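Local coordinates for ABC transporter, periplasmic substrate-binding protein (Thermotoga maritima, PDB 2HPG) that probably binds a small solute in the periplasm and hands it to a tripartite ATP-independent periplasmic (TRAP) transporter, at residues A7-R12 and N239-E244; D94-K99 and I105-K110; K112-M117 and I315-G320; T190-R195 and Y213-Y218; N206-G211 and K273-E278. All coordinates share one frame; numbering follows the deposited sequence. Where two conformers were deposited one is given.

Contact 1. Residues A7-R12 and N239-E244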
# COMPACT_ATOMS: atom_id res chain seq x y z
N ALA A 7 13.13 -26.30 -11.23
CA ALA A 7 11.69 -26.28 -11.00
C ALA A 7 10.92 -26.43 -12.30
O ALA A 7 11.43 -26.12 -13.38
CB ALA A 7 11.30 -24.98 -10.30
N LYS A 8 9.68 -26.91 -12.19
CA LYS A 8 8.77 -27.03 -13.32
C LYS A 8 8.13 -25.69 -13.69
O LYS A 8 7.84 -25.43 -14.86
CB LYS A 8 7.67 -28.04 -13.01
CG LYS A 8 6.71 -28.29 -14.15
CD LYS A 8 5.85 -29.51 -13.92
CE LYS A 8 4.83 -29.64 -15.01
NZ LYS A 8 3.84 -30.72 -14.75
N TYR A 9 7.86 -24.86 -12.69
CA TYR A 9 7.29 -23.54 -12.89
C TYR A 9 8.18 -22.54 -12.17
O TYR A 9 8.63 -22.80 -11.07
CB TYR A 9 5.89 -23.47 -12.30
CG TYR A 9 4.95 -24.56 -12.75
CD1 TYR A 9 4.18 -24.39 -13.89
CD2 TYR A 9 4.81 -25.73 -12.02
CE1 TYR A 9 3.30 -25.37 -14.30
CE2 TYR A 9 3.93 -26.72 -12.43
CZ TYR A 9 3.18 -26.53 -13.58
OH TYR A 9 2.29 -27.49 -14.01
N THR A 10 8.45 -21.41 -12.82
CA THR A 10 9.23 -20.34 -12.20
C THR A 10 8.41 -19.06 -12.28
O THR A 10 7.84 -18.75 -13.34
CB THR A 10 10.60 -20.19 -12.85
OG1 THR A 10 11.33 -21.40 -12.68
CG2 THR A 10 11.39 -19.07 -12.19
N LEU A 11 8.31 -18.37 -11.14
CA LEU A 11 7.62 -17.07 -11.04
C LEU A 11 8.66 -16.03 -10.65
O LEU A 11 9.39 -16.22 -9.68
CB LEU A 11 6.52 -17.12 -9.96
CG LEU A 11 5.75 -15.80 -9.73
CD1 LEU A 11 4.99 -15.37 -10.97
CD2 LEU A 11 4.79 -15.93 -8.52
N ARG A 12 8.73 -14.93 -11.40
CA ARG A 12 9.57 -13.78 -11.04
C ARG A 12 8.70 -12.65 -10.50
O ARG A 12 7.88 -12.09 -11.22
CB ARG A 12 10.38 -13.35 -12.25
CG ARG A 12 11.15 -14.52 -12.80
CD ARG A 12 12.24 -14.17 -13.80
NE ARG A 12 12.97 -15.39 -14.13
CZ ARG A 12 12.52 -16.37 -14.92
NH1 ARG A 12 11.33 -16.29 -15.52
NH2 ARG A 12 13.27 -17.43 -15.10
N ASN A 239 -3.61 -19.85 -13.71
CA ASN A 239 -4.55 -20.89 -14.15
C ASN A 239 -3.87 -22.10 -14.82
O ASN A 239 -4.43 -23.20 -14.83
CB ASN A 239 -5.59 -20.29 -15.12
CG ASN A 239 -6.55 -19.31 -14.44
OD1 ASN A 239 -6.67 -19.26 -13.22
ND2 ASN A 239 -7.25 -18.52 -15.25
N SER A 240 -2.67 -21.90 -15.35
CA SER A 240 -1.89 -22.99 -15.93
C SER A 240 -1.33 -23.93 -14.88
O SER A 240 -0.87 -25.03 -15.21
CB SER A 240 -0.73 -22.43 -16.76
OG SER A 240 0.42 -22.21 -15.95
N LEU A 241 -1.32 -23.49 -13.62
CA LEU A 241 -0.80 -24.30 -12.53
C LEU A 241 -1.85 -25.28 -12.09
O LEU A 241 -3.03 -25.01 -12.24
CB LEU A 241 -0.48 -23.44 -11.31
CG LEU A 241 0.74 -22.51 -11.24
CD1 LEU A 241 0.73 -21.88 -9.85
CD2 LEU A 241 2.04 -23.24 -11.48
N PRO A 242 -1.42 -26.40 -11.49
CA PRO A 242 -2.38 -27.29 -10.86
C PRO A 242 -3.10 -26.61 -9.72
O PRO A 242 -2.51 -25.77 -9.04
CB PRO A 242 -1.52 -28.44 -10.32
CG PRO A 242 -0.12 -28.12 -10.63
CD PRO A 242 -0.02 -26.85 -11.34
N LYS A 243 -4.36 -26.98 -9.49
CA LYS A 243 -5.17 -26.38 -8.42
C LYS A 243 -4.53 -26.43 -7.04
O LYS A 243 -4.65 -25.48 -6.28
CB LYS A 243 -6.55 -27.03 -8.36
CG LYS A 243 -7.41 -26.72 -9.57
CD LYS A 243 -7.98 -25.31 -9.51
CE LYS A 243 -8.83 -25.01 -10.74
NZ LYS A 243 -7.96 -24.93 -11.97
N GLU A 244 -3.85 -27.52 -6.71
CA GLU A 244 -3.18 -27.65 -5.42
C GLU A 244 -2.14 -26.55 -5.25
O GLU A 244 -1.96 -26.00 -4.16
CB GLU A 244 -2.49 -29.01 -5.30
CG GLU A 244 -2.01 -29.32 -3.88
CD GLU A 244 -0.84 -30.29 -3.80
OE1 GLU A 244 -0.62 -31.06 -4.77
OE2 GLU A 244 -0.15 -30.29 -2.76

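Contact 2. Residues D94-K99 and I105-K110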
# COMPACT_ATOMS: atom_id res chain seq x y z
N ASP A 94 -10.44 3.57 8.16
CA ASP A 94 -11.15 4.16 9.31
C ASP A 94 -12.65 4.21 9.06
O ASP A 94 -13.43 3.91 9.94
CB ASP A 94 -10.64 5.56 9.64
CG ASP A 94 -9.39 5.52 10.48
OD1 ASP A 94 -9.50 5.66 11.72
OD2 ASP A 94 -8.30 5.30 9.92
N PHE A 95 -13.03 4.60 7.85
CA PHE A 95 -14.42 4.52 7.41
C PHE A 95 -14.94 3.09 7.45
O PHE A 95 -16.13 2.88 7.66
CB PHE A 95 -14.58 5.09 6.02
CG PHE A 95 -14.26 6.56 5.92
CD1 PHE A 95 -14.66 7.45 6.90
CD2 PHE A 95 -13.64 7.07 4.79
CE1 PHE A 95 -14.39 8.81 6.78
CE2 PHE A 95 -13.36 8.40 4.67
CZ PHE A 95 -13.73 9.28 5.66
N MSE A 96 -14.07 2.10 7.26
CA MSE A 96 -14.52 0.71 7.37
C MSE A 96 -14.60 0.24 8.83
O MSE A 96 -15.04 -0.89 9.10
CB MSE A 96 -13.62 -0.22 6.55
CG MSE A 96 -13.55 0.11 5.06
SE MSE A 96 -15.28 0.07 4.12
CE MSE A 96 -15.82 -1.77 4.57
N GLY A 97 -14.17 1.09 9.76
CA GLY A 97 -14.32 0.85 11.20
C GLY A 97 -13.10 0.31 11.93
O GLY A 97 -13.18 -0.01 13.12
N ALA A 98 -11.98 0.17 11.22
CA ALA A 98 -10.76 -0.37 11.83
C ALA A 98 -10.08 0.74 12.60
O ALA A 98 -9.90 1.84 12.08
CB ALA A 98 -9.84 -0.91 10.77
N LYS A 99 -9.76 0.45 13.86
CA LYS A 99 -9.09 1.42 14.72
C LYS A 99 -7.85 0.86 15.41
O LYS A 99 -7.24 1.57 16.19
CB LYS A 99 -10.05 1.95 15.79
CG LYS A 99 -11.25 2.69 15.24
CD LYS A 99 -10.87 4.08 14.77
CE LYS A 99 -11.82 4.55 13.70
NZ LYS A 99 -11.63 5.99 13.42
N ILE A 105 -6.67 -5.85 9.80
CA ILE A 105 -6.56 -7.18 9.18
C ILE A 105 -7.89 -7.89 9.11
O ILE A 105 -8.21 -8.55 8.12
CB ILE A 105 -5.57 -8.10 9.97
CG1 ILE A 105 -4.12 -7.62 9.82
CG2 ILE A 105 -5.70 -9.57 9.53
CD1 ILE A 105 -3.68 -7.26 8.40
N GLU A 106 -8.68 -7.79 10.18
CA GLU A 106 -10.01 -8.42 10.20
C GLU A 106 -10.95 -7.78 9.19
O GLU A 106 -11.69 -8.49 8.52
CB GLU A 106 -10.62 -8.42 11.62
CG GLU A 106 -11.98 -9.15 11.70
CD GLU A 106 -11.99 -10.52 10.96
OE1 GLU A 106 -11.13 -11.39 11.26
OE2 GLU A 106 -12.86 -10.72 10.08
N VAL A 107 -10.93 -6.46 9.07
CA VAL A 107 -11.69 -5.77 8.02
C VAL A 107 -11.29 -6.21 6.61
O VAL A 107 -12.15 -6.37 5.74
CB VAL A 107 -11.55 -4.22 8.15
CG1 VAL A 107 -11.67 -3.52 6.80
CG2 VAL A 107 -12.60 -3.68 9.08
N LEU A 108 -9.99 -6.38 6.37
CA LEU A 108 -9.48 -6.85 5.07
C LEU A 108 -10.04 -8.25 4.76
O LEU A 108 -10.51 -8.49 3.66
CB LEU A 108 -7.94 -6.86 5.05
CG LEU A 108 -7.24 -5.50 5.11
CD1 LEU A 108 -5.72 -5.64 4.95
CD2 LEU A 108 -7.79 -4.53 4.07
N LYS A 109 -10.02 -9.14 5.74
CA LYS A 109 -10.65 -10.47 5.57
C LYS A 109 -12.13 -10.38 5.22
O LYS A 109 -12.60 -11.10 4.35
CB LYS A 109 -10.46 -11.34 6.80
CG LYS A 109 -9.02 -11.61 7.10
CD LYS A 109 -8.84 -12.45 8.33
CE LYS A 109 -7.38 -12.71 8.57
NZ LYS A 109 -7.13 -13.28 9.91
N LYS A 110 -12.85 -9.49 5.88
CA LYS A 110 -14.26 -9.28 5.57
C LYS A 110 -14.44 -8.69 4.19
O LYS A 110 -15.40 -9.00 3.50
CB LYS A 110 -14.93 -8.38 6.63
CG LYS A 110 -15.17 -9.08 7.96
CD LYS A 110 -16.39 -10.04 7.90
CE LYS A 110 -16.65 -10.75 9.24
NZ LYS A 110 -15.37 -11.29 9.84

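Contact 3. Residues K112-M117 and I315-G320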
# COMPACT_ATOMS: atom_id res chain seq x y z
N LYS A 112 -12.50 -9.32 1.70
CA LYS A 112 -12.16 -10.37 0.75
C LYS A 112 -13.34 -11.29 0.48
O LYS A 112 -13.64 -11.60 -0.66
CB LYS A 112 -10.98 -11.20 1.23
CG LYS A 112 -10.51 -12.21 0.19
CD LYS A 112 -9.35 -13.00 0.72
CE LYS A 112 -9.26 -14.42 0.15
NZ LYS A 112 -8.45 -15.26 1.09
N GLN A 113 -14.03 -11.71 1.54
CA GLN A 113 -15.18 -12.58 1.37
C GLN A 113 -16.46 -11.84 0.96
O GLN A 113 -17.49 -12.47 0.75
CB GLN A 113 -15.38 -13.46 2.61
CG GLN A 113 -15.67 -12.73 3.89
CD GLN A 113 -15.37 -13.57 5.11
OE1 GLN A 113 -14.24 -14.06 5.30
NE2 GLN A 113 -16.37 -13.74 5.97
N SER A 114 -16.41 -10.52 0.80
CA SER A 114 -17.55 -9.71 0.35
C SER A 114 -17.90 -10.05 -1.10
O SER A 114 -17.00 -10.10 -1.94
CB SER A 114 -17.22 -8.20 0.44
OG SER A 114 -16.36 -7.73 -0.61
N PRO A 115 -19.19 -10.26 -1.41
CA PRO A 115 -19.60 -10.39 -2.81
C PRO A 115 -19.05 -9.29 -3.73
O PRO A 115 -18.63 -9.59 -4.86
CB PRO A 115 -21.13 -10.27 -2.73
CG PRO A 115 -21.48 -10.77 -1.38
CD PRO A 115 -20.32 -10.44 -0.49
N THR A 116 -19.07 -8.04 -3.28
CA THR A 116 -18.59 -6.93 -4.09
C THR A 116 -17.09 -7.04 -4.42
O THR A 116 -16.70 -6.82 -5.57
CB THR A 116 -18.85 -5.57 -3.42
OG1 THR A 116 -20.25 -5.40 -3.25
CG2 THR A 116 -18.30 -4.43 -4.27
N MSE A 117 -16.25 -7.37 -3.44
CA MSE A 117 -14.83 -7.55 -3.72
C MSE A 117 -14.66 -8.73 -4.68
O MSE A 117 -13.92 -8.64 -5.66
CB MSE A 117 -14.01 -7.80 -2.45
CG MSE A 117 -12.51 -8.10 -2.67
SE MSE A 117 -11.53 -6.78 -3.75
CE MSE A 117 -12.04 -5.19 -2.82
N ILE A 315 -19.10 -1.01 2.99
CA ILE A 315 -19.56 -0.82 4.39
C ILE A 315 -20.73 -1.77 4.72
O ILE A 315 -20.71 -2.50 5.73
CB ILE A 315 -19.96 0.66 4.66
CG1 ILE A 315 -18.71 1.55 4.75
CG2 ILE A 315 -20.75 0.78 5.95
CD1 ILE A 315 -18.97 3.04 4.51
N LYS A 316 -21.73 -1.76 3.84
CA LYS A 316 -22.89 -2.66 3.92
C LYS A 316 -22.57 -4.14 4.16
O LYS A 316 -23.11 -4.76 5.09
CB LYS A 316 -23.69 -2.55 2.62
CG LYS A 316 -24.88 -3.50 2.52
CD LYS A 316 -25.67 -3.22 1.25
CE LYS A 316 -26.77 -4.25 1.05
NZ LYS A 316 -27.58 -3.92 -0.15
N GLU A 317 -21.72 -4.72 3.31
CA GLU A 317 -21.47 -6.16 3.35
C GLU A 317 -20.56 -6.58 4.51
O GLU A 317 -20.63 -7.72 5.01
CB GLU A 317 -20.91 -6.61 1.99
CG GLU A 317 -21.91 -6.39 0.85
CD GLU A 317 -21.31 -6.45 -0.54
OE1 GLU A 317 -20.38 -7.26 -0.76
OE2 GLU A 317 -21.78 -5.70 -1.41
N VAL A 318 -19.72 -5.65 4.96
CA VAL A 318 -18.81 -5.92 6.07
C VAL A 318 -19.48 -5.78 7.46
O VAL A 318 -19.09 -6.50 8.39
CB VAL A 318 -17.55 -5.03 5.99
CG1 VAL A 318 -16.59 -5.38 7.10
CG2 VAL A 318 -16.89 -5.21 4.63
N LYS A 319 -20.49 -4.92 7.60
CA LYS A 319 -21.17 -4.68 8.91
C LYS A 319 -21.86 -5.90 9.60
O LYS A 319 -22.58 -5.73 10.59
CB LYS A 319 -22.14 -3.48 8.83
CG LYS A 319 -21.41 -2.14 9.04
CD LYS A 319 -22.35 -0.93 9.19
CE LYS A 319 -21.58 0.31 9.68
NZ LYS A 319 -22.26 1.62 9.41
N GLY A 320 -21.61 -7.10 9.09
CA GLY A 320 -21.63 -8.30 9.93
C GLY A 320 -20.55 -8.14 11.00
O GLY A 320 -19.78 -7.18 10.93

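Contact 4. Residues T190-R195 and Y213-Y218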
# COMPACT_ATOMS: atom_id res chain seq x y z
N THR A 190 16.12 15.72 -1.98
CA THR A 190 16.54 16.80 -2.91
C THR A 190 15.45 17.84 -3.11
O THR A 190 15.72 19.06 -3.12
CB THR A 190 16.86 16.22 -4.30
OG1 THR A 190 17.83 15.18 -4.18
CG2 THR A 190 17.40 17.30 -5.24
N ALA A 191 14.22 17.38 -3.29
CA ALA A 191 13.09 18.31 -3.46
C ALA A 191 12.86 19.20 -2.23
O ALA A 191 12.52 20.37 -2.37
CB ALA A 191 11.82 17.55 -3.82
N VAL A 192 13.07 18.66 -1.04
CA VAL A 192 12.95 19.44 0.20
C VAL A 192 14.16 20.39 0.34
O VAL A 192 13.98 21.58 0.53
CB VAL A 192 12.83 18.54 1.45
CG1 VAL A 192 12.70 19.39 2.72
CG2 VAL A 192 11.63 17.58 1.33
N GLN A 193 15.37 19.87 0.23
CA GLN A 193 16.57 20.73 0.37
C GLN A 193 16.60 21.87 -0.66
O GLN A 193 17.00 22.99 -0.35
CB GLN A 193 17.86 19.91 0.28
CG GLN A 193 19.10 20.74 0.64
CD GLN A 193 20.37 19.93 0.83
OE1 GLN A 193 20.47 18.78 0.38
NE2 GLN A 193 21.37 20.55 1.48
N THR A 194 16.16 21.61 -1.89
CA THR A 194 16.11 22.66 -2.92
C THR A 194 14.80 23.47 -2.93
O THR A 194 14.59 24.31 -3.80
CB THR A 194 16.34 22.06 -4.30
OG1 THR A 194 15.33 21.09 -4.57
CG2 THR A 194 17.72 21.41 -4.40
N ARG A 195 13.92 23.19 -1.96
CA ARG A 195 12.68 23.94 -1.76
C ARG A 195 11.65 23.81 -2.90
O ARG A 195 10.83 24.71 -3.10
CB ARG A 195 12.99 25.42 -1.45
CG ARG A 195 14.14 25.56 -0.48
CD ARG A 195 14.06 26.75 0.42
NE ARG A 195 14.56 27.96 -0.21
CZ ARG A 195 15.85 28.22 -0.46
NH1 ARG A 195 16.80 27.33 -0.17
NH2 ARG A 195 16.18 29.38 -1.04
N TYR A 213 14.69 13.21 8.39
CA TYR A 213 14.74 13.98 9.62
C TYR A 213 15.81 15.09 9.59
O TYR A 213 15.75 16.03 10.37
CB TYR A 213 14.99 13.06 10.82
CG TYR A 213 16.15 12.12 10.64
CD1 TYR A 213 17.46 12.54 10.83
CD2 TYR A 213 15.93 10.80 10.30
CE1 TYR A 213 18.53 11.67 10.66
CE2 TYR A 213 16.99 9.93 10.11
CZ TYR A 213 18.28 10.37 10.31
OH TYR A 213 19.33 9.48 10.12
N GLU A 214 16.76 14.99 8.67
CA GLU A 214 17.77 16.05 8.48
C GLU A 214 17.15 17.33 7.89
O GLU A 214 17.71 18.42 8.06
CB GLU A 214 18.89 15.56 7.58
CG GLU A 214 19.70 14.40 8.10
CD GLU A 214 20.69 14.75 9.22
OE1 GLU A 214 20.75 15.94 9.61
OE2 GLU A 214 21.41 13.84 9.70
N VAL A 215 16.01 17.21 7.20
CA VAL A 215 15.45 18.36 6.46
C VAL A 215 13.99 18.69 6.77
O VAL A 215 13.50 19.74 6.36
CB VAL A 215 15.67 18.18 4.91
CG1 VAL A 215 17.11 18.49 4.56
CG2 VAL A 215 15.23 16.76 4.41
N LEU A 216 13.31 17.78 7.47
CA LEU A 216 11.96 17.98 7.94
C LEU A 216 11.93 17.71 9.45
O LEU A 216 12.52 16.75 9.94
CB LEU A 216 10.99 17.04 7.19
CG LEU A 216 10.85 17.21 5.67
CD1 LEU A 216 10.29 15.92 5.02
CD2 LEU A 216 9.92 18.42 5.34
N LYS A 217 11.25 18.58 10.18
CA LYS A 217 11.24 18.53 11.65
C LYS A 217 10.02 17.80 12.23
O LYS A 217 10.16 17.12 13.25
CB LYS A 217 11.31 19.94 12.23
CG LYS A 217 11.09 19.99 13.74
CD LYS A 217 11.48 21.33 14.32
CE LYS A 217 11.00 21.44 15.79
NZ LYS A 217 11.53 22.67 16.45
N TYR A 218 8.85 17.96 11.61
CA TYR A 218 7.60 17.48 12.21
C TYR A 218 6.97 16.25 11.56
O TYR A 218 6.81 16.18 10.34
CB TYR A 218 6.54 18.58 12.20
CG TYR A 218 6.90 19.77 13.04
CD1 TYR A 218 6.62 19.78 14.40
CD2 TYR A 218 7.52 20.88 12.49
CE1 TYR A 218 6.96 20.86 15.20
CE2 TYR A 218 7.85 21.97 13.26
CZ TYR A 218 7.57 21.95 14.61
OH TYR A 218 7.90 23.00 15.39

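Contact 5. Residues N206-G211 and K273-E278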
# COMPACT_ATOMS: atom_id res chain seq x y z
N ASN A 206 10.00 4.97 6.30
CA ASN A 206 10.38 5.75 5.11
C ASN A 206 11.16 6.99 5.54
O ASN A 206 12.21 7.31 4.96
CB ASN A 206 9.15 6.28 4.36
CG ASN A 206 8.32 5.19 3.68
OD1 ASN A 206 8.80 4.10 3.36
ND2 ASN A 206 7.05 5.50 3.45
N VAL A 207 10.64 7.70 6.53
CA VAL A 207 11.27 8.94 6.99
C VAL A 207 12.65 8.63 7.57
O VAL A 207 13.63 9.30 7.26
CB VAL A 207 10.43 9.67 8.04
CG1 VAL A 207 11.22 10.85 8.66
CG2 VAL A 207 9.10 10.16 7.42
N TYR A 208 12.74 7.59 8.40
CA TYR A 208 14.02 7.28 9.03
C TYR A 208 15.08 6.77 8.02
O TYR A 208 16.25 7.23 8.01
CB TYR A 208 13.86 6.25 10.14
CG TYR A 208 15.17 6.04 10.91
CD1 TYR A 208 15.58 6.94 11.86
CD2 TYR A 208 16.00 4.94 10.64
CE1 TYR A 208 16.79 6.78 12.55
CE2 TYR A 208 17.21 4.76 11.32
CZ TYR A 208 17.59 5.69 12.28
OH TYR A 208 18.79 5.55 12.99
N ASN A 209 14.70 5.79 7.23
CA ASN A 209 15.63 5.18 6.26
C ASN A 209 16.05 6.18 5.17
O ASN A 209 17.13 6.07 4.63
CB ASN A 209 15.02 3.93 5.65
CG ASN A 209 14.92 2.78 6.65
OD1 ASN A 209 15.77 2.63 7.52
ND2 ASN A 209 13.89 1.96 6.51
N GLY A 210 15.19 7.13 4.85
CA GLY A 210 15.58 8.19 3.91
C GLY A 210 16.38 9.34 4.51
O GLY A 210 16.73 10.30 3.77
N GLY A 211 16.63 9.29 5.82
CA GLY A 211 17.30 10.36 6.55
C GLY A 211 16.59 11.68 6.42
O GLY A 211 17.21 12.74 6.50
N LYS A 273 9.58 5.25 15.03
CA LYS A 273 9.12 6.47 15.72
C LYS A 273 10.11 6.88 16.78
O LYS A 273 10.51 8.04 16.84
CB LYS A 273 7.72 6.26 16.34
CG LYS A 273 7.14 7.51 17.02
CD LYS A 273 5.70 7.32 17.44
CE LYS A 273 5.14 8.56 18.14
NZ LYS A 273 3.72 8.39 18.52
N GLN A 274 10.52 5.93 17.62
CA GLN A 274 11.52 6.19 18.66
C GLN A 274 12.83 6.64 18.07
O GLN A 274 13.49 7.55 18.63
CB GLN A 274 11.78 4.94 19.53
CG GLN A 274 10.62 4.41 20.33
CD GLN A 274 9.91 5.43 21.17
OE1 GLN A 274 9.27 6.34 20.65
NE2 GLN A 274 9.96 5.27 22.49
N LYS A 275 13.26 6.01 16.97
CA LYS A 275 14.51 6.44 16.31
C LYS A 275 14.39 7.84 15.75
O LYS A 275 15.35 8.59 15.79
CB LYS A 275 14.89 5.47 15.19
CG LYS A 275 15.42 4.15 15.70
CD LYS A 275 15.50 3.13 14.63
CE LYS A 275 16.51 2.04 15.01
NZ LYS A 275 16.27 0.76 14.27
N CYS A 276 13.23 8.20 15.23
CA CYS A 276 13.02 9.55 14.68
C CYS A 276 13.05 10.61 15.77
O CYS A 276 13.62 11.69 15.60
CB CYS A 276 11.69 9.63 13.91
SG CYS A 276 11.69 8.86 12.24
N ILE A 277 12.39 10.32 16.88
CA ILE A 277 12.45 11.15 18.08
C ILE A 277 13.90 11.32 18.51
O ILE A 277 14.36 12.44 18.73
CB ILE A 277 11.60 10.56 19.23
CG1 ILE A 277 10.12 10.68 18.91
CG2 ILE A 277 11.86 11.30 20.55
CD1 ILE A 277 9.20 10.05 19.96
N GLU A 278 14.64 10.23 18.55
CA GLU A 278 16.06 10.29 18.88
C GLU A 278 16.94 11.06 17.88
O GLU A 278 18.07 11.42 18.19
CB GLU A 278 16.58 8.87 19.09
CG GLU A 278 15.92 8.23 20.31
CD GLU A 278 15.84 6.72 20.27
OE1 GLU A 278 16.32 6.08 19.31
OE2 GLU A 278 15.27 6.17 21.23

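Contact 1. Residues A7-R12 and N239-E244
The ring of Tyr9, at the start of strand 9-14, lies against the linker between helix 235-240 and helix 243-278, and the two meet by CH-pi and apolar contacts. Tyr9 CG stands anti to the carbonyl carbon, beside its own N (chi1 -53°), which sends the ring across to the linker. In the CH-pi contact, Leu241 CD2 stands 3.5 Å from the centroid of the Tyr9 ring, 17° off its normal, so the methyl sits over the face. It is displaced toward the CG-CD1 side, with CD2 of Leu241 3.4 Å from CD1 of Tyr9. On the opposite face lies Lys8 CG. Plain apolar packing comes from Pro242, whose CD is 3.9 Å from CZ of Tyr9 and 3.6 Å from its OH, approaching obliquely. An alanine in place of Tyr9 is likely to leave the Leu241 methyl and Pro242 CD without their partner and open a gap between strand and linker. Backbone bonding holds the tyrosine in the sheet, through Asp41 and Arg43, while Leu241 also packs on Gln246 and Ile249. Pro242 is the N-cap of helix 243-278, a helix whose great length is a recognised feature of TRAP solute-binding proteins of the DctP family.

Contact 2. Residues D94-K99 and I105-K110
Val107 has CG1 roughly trans to its backbone N (chi1 151°), a rotation that turns its two methyls toward the segment 94-99; there Met96 points its CB at the helix, while its side-chain torsions bend the rest of the chain. The site is the link between two consecutive helices: helix 92-95 ends in a Schellman motif at Gly97, and the chain then leads into helix 101-112. Evidence for the motif is the bond from Gly97 N to Asp94 O, 2.9 Å, together with a positive phi at Gly97, where any CB would press on the preceding carbonyl oxygen. Across the contact everything is van der Waals packing. Val107 CG1 meets Met96 CB at 3.8 Å, and Val107 CG2 comes to 3.7 Å from Met96 O and to 4.3 Å from Ala98 CB, so one valine touches both sides of the turn. Met96, modelled as selenomethionine with two conformers, folds beyond CB toward Leu311, Leu314 and Val318 of helix 308-318; its tip is therefore less certain than its CB. Each segment also holds an internal salt bridge. Lys99 NZ reaches Asp94 OD1 at 2.7 Å on the anti lone pair, tying the residue after the turn back to the helix. One helical turn apart, Lys110 NZ meets Glu106 OE2 at 2.6 Å, coming from above the carboxylate, 38° out of its plane.

Contact 3. Residues K112-M117 and I315-G320
Thr116 N donates to Glu317 OE1 over 2.9 Å in a nearly straight bond, with an N-H...O angle of 168°, and it uses the syn lone pair of that oxygen. The second carboxylate oxygen, OE2, lies 2.4 Å from Thr116 OG1; the hydroxyl is assigned as donor, but the distance is too short to be trusted as it stands. OE2 also accepts from Gln313 NE2, one turn back in the same helix, which helps fix the rotation of the carboxylate. Glu317 gets there with CG beside its backbone N (chi1 -63°) and an extended chain beyond, so that it crosses the threonine side chain at about a right angle. The setting is a helix N-terminus: Ser114 is the N-cap of helix 115-128, and in one of its two conformers, so with less certainty, its OG accepts from Met117 N at 2.9 Å, while also bonding to Ile111 O. Glu317, from the last turn of helix 308-318, thus takes an amide of the first turn that has no earlier carbonyl in its own helix to bond. The positive end of the helix would probably stabilise the carboxylate charge. Pro115 offers no N-H; its CD rests 3.2 Å from Glu317 OE1, and the ring runs past the glutamate in the opposite direction. Ser114 CB also lies near, 3.5 Å from the same OE1 of Glu317.

Contact 4. Residues T190-R195 and Y213-Y218
Val192, in the last turn of helix 188-193, reaches the loop 213-218 through one branch. Its CB directs CG1 trans to the backbone N (chi1 -179°), and that methyl carries every close approach. At the tip, CG1 of Val192 meets the backbone oxygen of Val215, O, at 3.7 Å. Against the side chain of the same residue it packs on Val215 CB, 3.9 Å away. The same CG1 also lies 3.9 Å from Leu216 CD2, so a single methyl is seated between two successive residues of the loop. Val215 sends its CB toward the helix. The CB of Leu216 points less directly at it, yet CG and CD2 still reach the valine. Apart from the approach to Val215 O, which has a partner in Asn147 ND2, the contact is apolar packing. Three residues on from Val192, the helix ends in a Schellman motif at Arg195, whose N bonds to Val192 O at 3.0 Å. Thr190 O is gripped twice by Thr194: its N and its OG1 arrive from opposite faces of the carbonyl plane, with OG1 at a short 2.5 Å. Asn147 also accepts from Lys217 N through OD1, so it holds the loop at two points. Tyr189 of helix 188-193 packs on Val215, and Leu216 lies on Val145 of strand 130-146. Just beyond, Lys217 and Tyr218 form a classic beta bulge opposite Thr146, where strand 218-234 begins.

Contact 5. Residues N206-G211 and K273-E278
Tyr208 and Lys275 cross at about a right angle, the aromatic ring turning its face to the aliphatic chain. Lys275 CB stands 3.9 Å from the centroid of the Tyr208 ring, 28° off the normal, which makes this a CH-pi contact; its closest approach is 3.5 Å, to CE1 of Tyr208. Farther out, the extended lysine chain passes over the rim, CD lying 4.1 Å from CZ of Tyr208, and then leads away from the helix 204-209. The ring is placed for this by a chi1 of -173°, which sets CG trans to the backbone N and carries the phenol across to helix 243-278. Cys276 SG lies near two side chains, 4.0 Å from Tyr208 CB and 4.1 Å from Val207 CG1. Replacing Tyr208 by an alanine would probably strip Lys275 of the face it lies on and leave its methylene chain free to turn. Both Val207 and Cys276 also touch Met281, and Cys276 packs on Tyr204 as well. The shorter helix stops right after the contact in a Schellman motif at Gly211, whose N bonds to Tyr208 O at 3.0 Å and whose positive phi suits glycine. The arrangement is helix-on-helix packing, here joining the last turns of a short helix to those of the long helix characteristic of TRAP solute-binding proteins.

In the fold
From the N terminus, contact 1 opens first, its loop running from strand 9-14 to the start of helix 243-278. Contact 2 closes a short turn inside that loop. Contact 3 opens just after it and closes near the C terminus, crossing contact 1; contacts 2 and 3 touch through Lys110, Met96, Ile315 and Val318. Contact 4, nested within both contact 1 and contact 3, joins helix 188-193 to the loop before strand 218-234. Contact 5, also inside contact 3, joins helix 204-209 to the end of helix 243-278; it crosses contact 4, touching it where Tyr213 meets Tyr208. Contact 5 also crosses contact 1, and both use helix 243-278, their centres about 40 Å apart.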